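Local atomic coordinates of purine nucleoside phosphorylase (Schistosoma mansoni, PDB entry 5KO5), a protein that probably catalyses the reversible phosphorolysis of purine nucleosides to the free base and ribose 1-phosphate, and binds cytosine in this crystal form. Residues 33-38 against 261-266; 116-121 against 242-247. All coordinates share one frame; numbering follows the deposited sequence.

Interaction 1 (33-38 against 261-266). With EDO (1,2-ethanediol), chain C.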
ATOM      1  N   CYS A  33     -11.210 -19.957  10.720  1.00 21.22           N
ATOM      2  CA  CYS A  33     -10.119 -20.661  11.379  1.00 19.75           C
ATOM      3  C   CYS A  33      -8.843 -20.553  10.560  1.00 22.22           C
ATOM      4  O   CYS A  33      -8.876 -20.567   9.322  1.00 23.91           O
ATOM      5  CB  CYS A  33     -10.473 -22.134  11.578  1.00 23.10           C
ATOM      6  SG  CYS A  33     -11.977 -22.382  12.538  1.00 29.95           S
ATOM      7  N   GLY A  34      -7.714 -20.454  11.258  1.00 19.67           N
ATOM      8  CA  GLY A  34      -6.433 -20.422  10.585  1.00 20.13           C
ATOM      9  C   GLY A  34      -6.062 -21.773   9.998  1.00 21.21           C
ATOM     10  O   GLY A  34      -6.675 -22.805  10.275  1.00 23.60           O
ATOM     11  N   SER A  35      -5.032 -21.758   9.151  1.00 26.24           N
ATOM     12  CA  SER A  35      -4.600 -22.976   8.480  0.54 31.25           C
ATOM     13  C   SER A  35      -4.135 -24.003   9.503  1.00 26.26           C
ATOM     14  O   SER A  35      -3.360 -23.684  10.411  1.00 24.94           O
ATOM     15  CB  SER A  35      -3.467 -22.653   7.508  0.54 38.75           C
ATOM     16  OG  SER A  35      -2.466 -21.876   8.144  0.54 37.73           O
ATOM     17  N   GLY A  36      -4.621 -25.232   9.358  1.00 25.00           N
ATOM     18  CA  GLY A  36      -4.329 -26.277  10.310  1.00 26.39           C
ATOM     19  C   GLY A  36      -5.087 -26.174  11.615  1.00 25.69           C
ATOM     20  O   GLY A  36      -4.895 -27.028  12.491  1.00 27.09           O
ATOM     21  N   LEU A  37      -5.947 -25.170  11.767  1.00 23.88           N
ATOM     22  CA  LEU A  37      -6.691 -24.928  12.999  1.00 23.32           C
ATOM     23  C   LEU A  37      -8.191 -25.090  12.782  1.00 23.07           C
ATOM     24  O   LEU A  37      -8.997 -24.480  13.486  1.00 25.38           O
ATOM     25  CB  LEU A  37      -6.394 -23.534  13.545  1.00 21.70           C
ATOM     26  CG  LEU A  37      -4.917 -23.196  13.709  1.00 22.42           C
ATOM     27  CD1 LEU A  37      -4.773 -21.769  14.220  1.00 23.68           C
ATOM     28  CD2 LEU A  37      -4.262 -24.186  14.654  1.00 26.19           C
ATOM     29  N   GLY A  38      -8.583 -25.903  11.809  1.00 24.06           N
ATOM     30  CA  GLY A  38      -9.972 -25.992  11.422  1.00 23.91           C
ATOM     31  C   GLY A  38     -10.716 -27.193  11.958  1.00 26.47           C
ATOM     32  O   GLY A  38     -11.862 -27.417  11.550  1.00 31.01           O
ATOM     33  N   LYS A 261       6.991 -25.632   8.627  1.00 19.26           N
ATOM     34  CA  LYS A 261       7.233 -25.422  10.051  1.00 21.04           C
ATOM     35  C   LYS A 261       6.044 -24.743  10.707  1.00 19.69           C
ATOM     36  O   LYS A 261       5.665 -25.088  11.835  1.00 20.84           O
ATOM     37  CB  LYS A 261       8.514 -24.611  10.264  1.00 23.57           C
ATOM     38  CG  LYS A 261       9.769 -25.379   9.887  1.00 23.47           C
ATOM     39  CD  LYS A 261      11.023 -24.781  10.508  1.00 32.42           C
ATOM     40  CE  LYS A 261      11.494 -23.549   9.758  1.00 34.27           C
ATOM     41  NZ  LYS A 261      12.765 -23.017  10.333  1.00 34.74           N
ATOM     42  N   VAL A 262       5.426 -23.793  10.004  1.00 18.01           N
ATOM     43  CA  VAL A 262       4.235 -23.132  10.529  1.00 18.43           C
ATOM     44  C   VAL A 262       3.140 -24.154  10.791  1.00 16.91           C
ATOM     45  O   VAL A 262       2.543 -24.186  11.871  1.00 19.19           O
ATOM     46  CB  VAL A 262       3.767 -22.032   9.559  1.00 20.11           C
ATOM     47  CG1 VAL A 262       2.382 -21.500   9.956  1.00 20.75           C
ATOM     48  CG2 VAL A 262       4.784 -20.895   9.516  1.00 22.58           C
ATOM     49  N   LEU A 263       2.870 -25.014   9.805  1.00 17.39           N
ATOM     50  CA  LEU A 263       1.798 -25.989   9.947  1.00 20.41           C
ATOM     51  C   LEU A 263       2.091 -26.995  11.050  1.00 17.57           C
ATOM     52  O   LEU A 263       1.160 -27.524  11.666  1.00 19.20           O
ATOM     53  CB  LEU A 263       1.549 -26.709   8.622  1.00 19.51           C
ATOM     54  CG  LEU A 263       0.869 -25.875   7.537  1.00 21.01           C
ATOM     55  CD1 LEU A 263       0.689 -26.697   6.271  1.00 26.07           C
ATOM     56  CD2 LEU A 263      -0.470 -25.341   8.042  1.00 27.36           C
ATOM     57  N   ALA A 264       3.374 -27.294  11.305  1.00 18.28           N
ATOM     58  CA  ALA A 264       3.707 -28.204  12.399  1.00 18.17           C
ATOM     59  C   ALA A 264       3.382 -27.583  13.750  1.00 17.35           C
ATOM     60  O   ALA A 264       2.971 -28.290  14.679  1.00 18.26           O
ATOM     61  CB  ALA A 264       5.181 -28.606  12.323  1.00 19.17           C
ATOM     62  N   VAL A 265       3.566 -26.266  13.889  1.00 17.27           N
ATOM     63  CA  VAL A 265       3.143 -25.599  15.118  1.00 18.90           C
ATOM     64  C   VAL A 265       1.625 -25.641  15.250  1.00 18.07           C
ATOM     65  O   VAL A 265       1.092 -25.901  16.335  1.00 18.72           O
ATOM     66  CB  VAL A 265       3.701 -24.164  15.190  1.00 19.21           C
ATOM     67  CG1 VAL A 265       3.215 -23.478  16.461  1.00 19.14           C
ATOM     68  CG2 VAL A 265       5.218 -24.201  15.166  1.00 19.29           C
ATOM     69  N   ALA A 266       0.906 -25.390  14.152  1.00 17.83           N
ATOM     70  CA  ALA A 266      -0.551 -25.513  14.171  1.00 19.63           C
ATOM     71  C   ALA A 266      -0.983 -26.896  14.646  1.00 17.32           C
ATOM     72  O   ALA A 266      -1.873 -27.025  15.493  1.00 20.70           O
ATOM     73  CB  ALA A 266      -1.126 -25.208  12.786  1.00 19.81           C
TER
HETATM   74  C1  EDO C 302      -3.259 -16.508   8.616  1.00 24.41           C
HETATM   75  O1  EDO C 302      -2.919 -15.813   7.410  1.00 35.32           O
HETATM   76  C2  EDO C 302      -4.101 -17.733   8.330  1.00 25.01           C
HETATM   77  O2  EDO C 302      -3.787 -18.724   9.305  1.00 24.14           O
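Ala266 turns its methyl group onto the bend of the 33-38 loop. Its CB lies 3.6 Å from Ser35 O and 3.8 Å from Leu37 CD2. Gly36 passes just beside it, its CA 4.2 Å from the same CB. Nearly one helical turn earlier, Leu263 reaches in with a single branch: its CD2 sits 4.1 Å from Ser35 CB. Within the loop, Gly34 to Leu37 form a type II beta turn, closed by Leu37 N bonding to Gly34 O at 2.9 Å. Gly36 has the positive phi of the third position of such a turn, 76°. Leu37 holds CG anti to its carbonyl carbon (chi1 -52°), which lets CD2 come up to the helix. The Leu37 side chain also touches Thr116 and Leu118 of strand 112-121, so it fills the space between turn, helix and sheet. Ser35 N gives a hydrogen bond of 3.3 Å to O2 of an ethanediol molecule, probably from the crystallisation liquor. The neighbouring helix residue Val262 touches the bound cytosine. No hydrogen bond crosses between loop and helix, so the fit here rests on van der Waals contact and the shape of the turn.

Interaction 2 (116-121 against 242-247). With CYT (6-aminopyrimidin-2(1H)-one), chain B; EDO (1,2-ethanediol), chain C.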
ATOM      1  N   THR A 116      -9.182 -17.277  14.195  1.00 16.44           N
ATOM      2  CA  THR A 116      -7.818 -17.661  14.533  1.00 15.50           C
ATOM      3  C   THR A 116      -6.933 -17.514  13.301  1.00 15.18           C
ATOM      4  O   THR A 116      -7.409 -17.522  12.164  1.00 17.91           O
ATOM      5  CB  THR A 116      -7.719 -19.101  15.077  1.00 16.29           C
ATOM      6  OG1 THR A 116      -8.200 -20.028  14.090  1.00 18.00           O
ATOM      7  CG2 THR A 116      -8.531 -19.252  16.360  1.00 19.18           C
ATOM      8  N   ASN A 117      -5.633 -17.353  13.542  1.00 14.49           N
ATOM      9  CA  ASN A 117      -4.669 -17.267  12.459  1.00 13.66           C
ATOM     10  C   ASN A 117      -3.320 -17.765  12.964  1.00 14.84           C
ATOM     11  O   ASN A 117      -3.112 -17.937  14.167  1.00 15.53           O
ATOM     12  CB  ASN A 117      -4.577 -15.843  11.874  1.00 14.20           C
ATOM     13  CG  ASN A 117      -4.052 -14.815  12.866  1.00 16.60           C
ATOM     14  OD1 ASN A 117      -2.942 -14.936  13.385  1.00 15.05           O
ATOM     15  ND2 ASN A 117      -4.843 -13.777  13.110  1.00 17.48           N
ATOM     16  N   LEU A 118      -2.417 -18.022  12.023  1.00 15.99           N
ATOM     17  CA  LEU A 118      -1.016 -18.290  12.322  1.00 15.46           C
ATOM     18  C   LEU A 118      -0.226 -17.027  12.014  1.00 16.34           C
ATOM     19  O   LEU A 118      -0.469 -16.366  10.997  1.00 16.53           O
ATOM     20  CB  LEU A 118      -0.481 -19.449  11.473  1.00 20.97           C
ATOM     21  CG  LEU A 118      -0.545 -20.881  12.015  1.00 30.74           C
ATOM     22  CD1 LEU A 118       0.290 -21.046  13.279  1.00 32.70           C
ATOM     23  CD2 LEU A 118      -1.962 -21.306  12.265  1.00 30.08           C
ATOM     24  N   ALA A 119       0.700 -16.667  12.900  1.00 15.11           N
ATOM     25  CA  ALA A 119       1.389 -15.394  12.741  1.00 13.47           C
ATOM     26  C   ALA A 119       2.844 -15.507  13.173  1.00 13.12           C
ATOM     27  O   ALA A 119       3.229 -16.426  13.896  1.00 15.66           O
ATOM     28  CB  ALA A 119       0.700 -14.297  13.570  1.00 15.88           C
ATOM     29  N   GLY A 120       3.657 -14.556  12.715  1.00 13.26           N
ATOM     30  CA  GLY A 120       5.009 -14.408  13.215  1.00 15.36           C
ATOM     31  C   GLY A 120       5.053 -13.528  14.457  1.00 13.54           C
ATOM     32  O   GLY A 120       4.403 -12.483  14.512  1.00 15.23           O
ATOM     33  N   GLY A 121       5.836 -13.957  15.440  1.00 16.37           N
ATOM     34  CA  GLY A 121       6.029 -13.147  16.634  1.00 17.57           C
ATOM     35  C   GLY A 121       7.120 -12.106  16.424  1.00 17.28           C
ATOM     36  O   GLY A 121       8.202 -12.416  15.913  1.00 17.10           O
ATOM     37  N   LEU A 242      -1.917 -17.736  16.702  1.00 14.46           N
ATOM     38  CA  LEU A 242      -0.978 -18.747  17.163  1.00 17.13           C
ATOM     39  C   LEU A 242       0.391 -18.391  16.597  1.00 16.76           C
ATOM     40  O   LEU A 242       0.540 -18.241  15.383  1.00 14.53           O
ATOM     41  CB  LEU A 242      -1.413 -20.130  16.685  1.00 16.31           C
ATOM     42  CG  LEU A 242      -0.424 -21.280  16.916  1.00 16.11           C
ATOM     43  CD1 LEU A 242      -0.108 -21.460  18.395  1.00 17.75           C
ATOM     44  CD2 LEU A 242      -0.995 -22.556  16.337  1.00 21.51           C
ATOM     45  N   ILE A 243       1.380 -18.239  17.473  1.00 15.67           N
ATOM     46  CA  ILE A 243       2.711 -17.801  17.066  1.00 16.61           C
ATOM     47  C   ILE A 243       3.465 -18.994  16.486  1.00 13.63           C
ATOM     48  O   ILE A 243       3.760 -19.964  17.192  1.00 15.52           O
ATOM     49  CB  ILE A 243       3.476 -17.168  18.236  1.00 15.94           C
ATOM     50  CG1 ILE A 243       2.683 -15.981  18.817  1.00 17.50           C
ATOM     51  CG2 ILE A 243       4.881 -16.786  17.803  1.00 18.44           C
ATOM     52  CD1 ILE A 243       2.325 -14.908  17.780  1.00 17.52           C
ATOM     53  N   ALA A 244       3.783 -18.929  15.192  1.00 13.30           N
ATOM     54  CA  ALA A 244       4.514 -20.022  14.553  1.00 14.10           C
ATOM     55  C   ALA A 244       6.008 -19.971  14.857  1.00 16.01           C
ATOM     56  O   ALA A 244       6.665 -21.013  14.906  1.00 17.62           O
ATOM     57  CB  ALA A 244       4.294 -19.987  13.039  1.00 16.67           C
ATOM     58  N   ASN A 245       6.550 -18.778  15.069  1.00 16.07           N
ATOM     59  CA  ASN A 245       7.983 -18.570  15.200  1.00 15.88           C
ATOM     60  C   ASN A 245       8.155 -17.149  15.693  1.00 17.13           C
ATOM     61  O   ASN A 245       7.248 -16.328  15.563  1.00 17.39           O
ATOM     62  CB  ASN A 245       8.676 -18.712  13.839  1.00 14.44           C
ATOM     63  CG  ASN A 245       8.291 -17.602  12.883  1.00 15.19           C
ATOM     64  OD1 ASN A 245       7.132 -17.511  12.468  1.00 16.73           O
ATOM     65  ND2 ASN A 245       9.244 -16.731  12.554  1.00 15.48           N
ATOM     66  N   ASN A 246       9.318 -16.854  16.253  1.00 16.18           N
ATOM     67  CA  ASN A 246       9.666 -15.473  16.551  1.00 15.54           C
ATOM     68  C   ASN A 246      10.582 -14.980  15.444  1.00 16.17           C
ATOM     69  O   ASN A 246      11.737 -15.414  15.340  1.00 15.57           O
ATOM     70  CB  ASN A 246      10.323 -15.313  17.916  1.00 17.50           C
ATOM     71  CG  ASN A 246      10.460 -13.868  18.287  1.00 17.77           C
ATOM     72  OD1 ASN A 246      11.213 -13.143  17.652  1.00 18.10           O
ATOM     73  ND2 ASN A 246       9.679 -13.416  19.267  1.00 18.91           N
ATOM     74  N   SER A 247      10.063 -14.074  14.618  1.00 14.75           N
ATOM     75  CA  SER A 247      10.804 -13.653  13.437  1.00 14.72           C
ATOM     76  C   SER A 247      12.014 -12.802  13.785  1.00 14.49           C
ATOM     77  O   SER A 247      12.981 -12.775  13.021  1.00 14.95           O
ATOM     78  CB  SER A 247       9.880 -12.925  12.464  1.00 15.72           C
ATOM     79  OG  SER A 247       8.803 -13.774  12.106  1.00 17.32           O
TER
HETATM   80  N3  CYT B 301       4.315 -14.955   9.222  1.00 13.97           N
HETATM   81  C4  CYT B 301       4.801 -15.954   9.960  1.00 12.98           C
HETATM   82  N1  CYT B 301       2.266 -16.143   9.018  1.00 18.03           N
HETATM   83  C2  CYT B 301       3.054 -15.024   8.723  1.00 14.17           C
HETATM   84  O2  CYT B 301       2.601 -14.129   8.001  1.00 13.76           O
HETATM   85  N4  CYT B 301       6.054 -15.835  10.412  1.00 16.54           N
HETATM   86  C5  CYT B 301       4.009 -17.100  10.281  1.00 17.36           C
HETATM   87  C6  CYT B 301       2.764 -17.151   9.786  1.00 18.76           C
HETATM   88  C1  EDO C 302      -3.259 -16.508   8.616  1.00 24.41           C
HETATM   89  O1  EDO C 302      -2.919 -15.813   7.410  1.00 35.32           O
HETATM   90  C2  EDO C 302      -4.101 -17.733   8.330  1.00 25.01           C
HETATM   91  O2  EDO C 302      -3.787 -18.724   9.305  1.00 24.14           O
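Leu118 lays its CD1 against the isobutyl group of Leu242, 3.6 Å from CD2. The two leucines lie side by side and point the same way. Ala244 CB extends this apolar patch at 4.1 Å from the same CD1, and Val262 of helix 259-283 touches both Leu118 and Ala244. Beneath the side chains the strands pair in parallel. Leu242 N bonds to Asn117 O almost straight, at 177°. Leu242 O takes Ala119 N, and Ala119 O takes Ala244 N. This is part of the central mixed sheet of the phosphorylase fold, where strand 112-121 runs parallel to strand 236-246. Past Ala244 the ladder resumes with Gly121 N bonding to Asn245 O at 2.8 Å, and Gly121 O accepts Ser247 N in its carbonyl plane. Asn246 is the N-cap of the helix that follows, with OD1 on Leu249 N, while its ND2 bonds to Leu126 O and Asn123 O. The C-terminal ends of both strands line part of the base pocket. Asn245 has CG between its backbone N and carbonyl carbon (chi1 67°), which brings OD1 to cytosine N4 at 2.9 Å. Its ND2 bonds to Ser247 OG, tilted out of the amide plane, and to Asp250 OD2, which helps fix the amide's rotation. Ser247 OG also bonds to Glu203 OE2, and that carboxylate oxygen is hydrogen-bonded to cytosine. Gly120 N comes 3.3 Å from cytosine C4.

Interactions 1 and 2 lie side by side, their centres about 10 Å apart, and meet directly. Gly34 N is 2.9 Å from Thr116 OG1, a probable hydrogen bond tying the 33-38 loop to strand 112-121. Leu118 CD2 packs 3.5 Å from Leu37 CD1 and 3.3 Å from Ser35 O, so this leucine touches the loop with one branch and Leu242 with the other. One ethanediol molecule bridges the two contacts: the O2 that meets the loop also accepts Leu118 N at 3.1 Å. Both contacts reach the base pocket. Interaction 2 supplies five of its residues, whereas interaction 1 adds Val262.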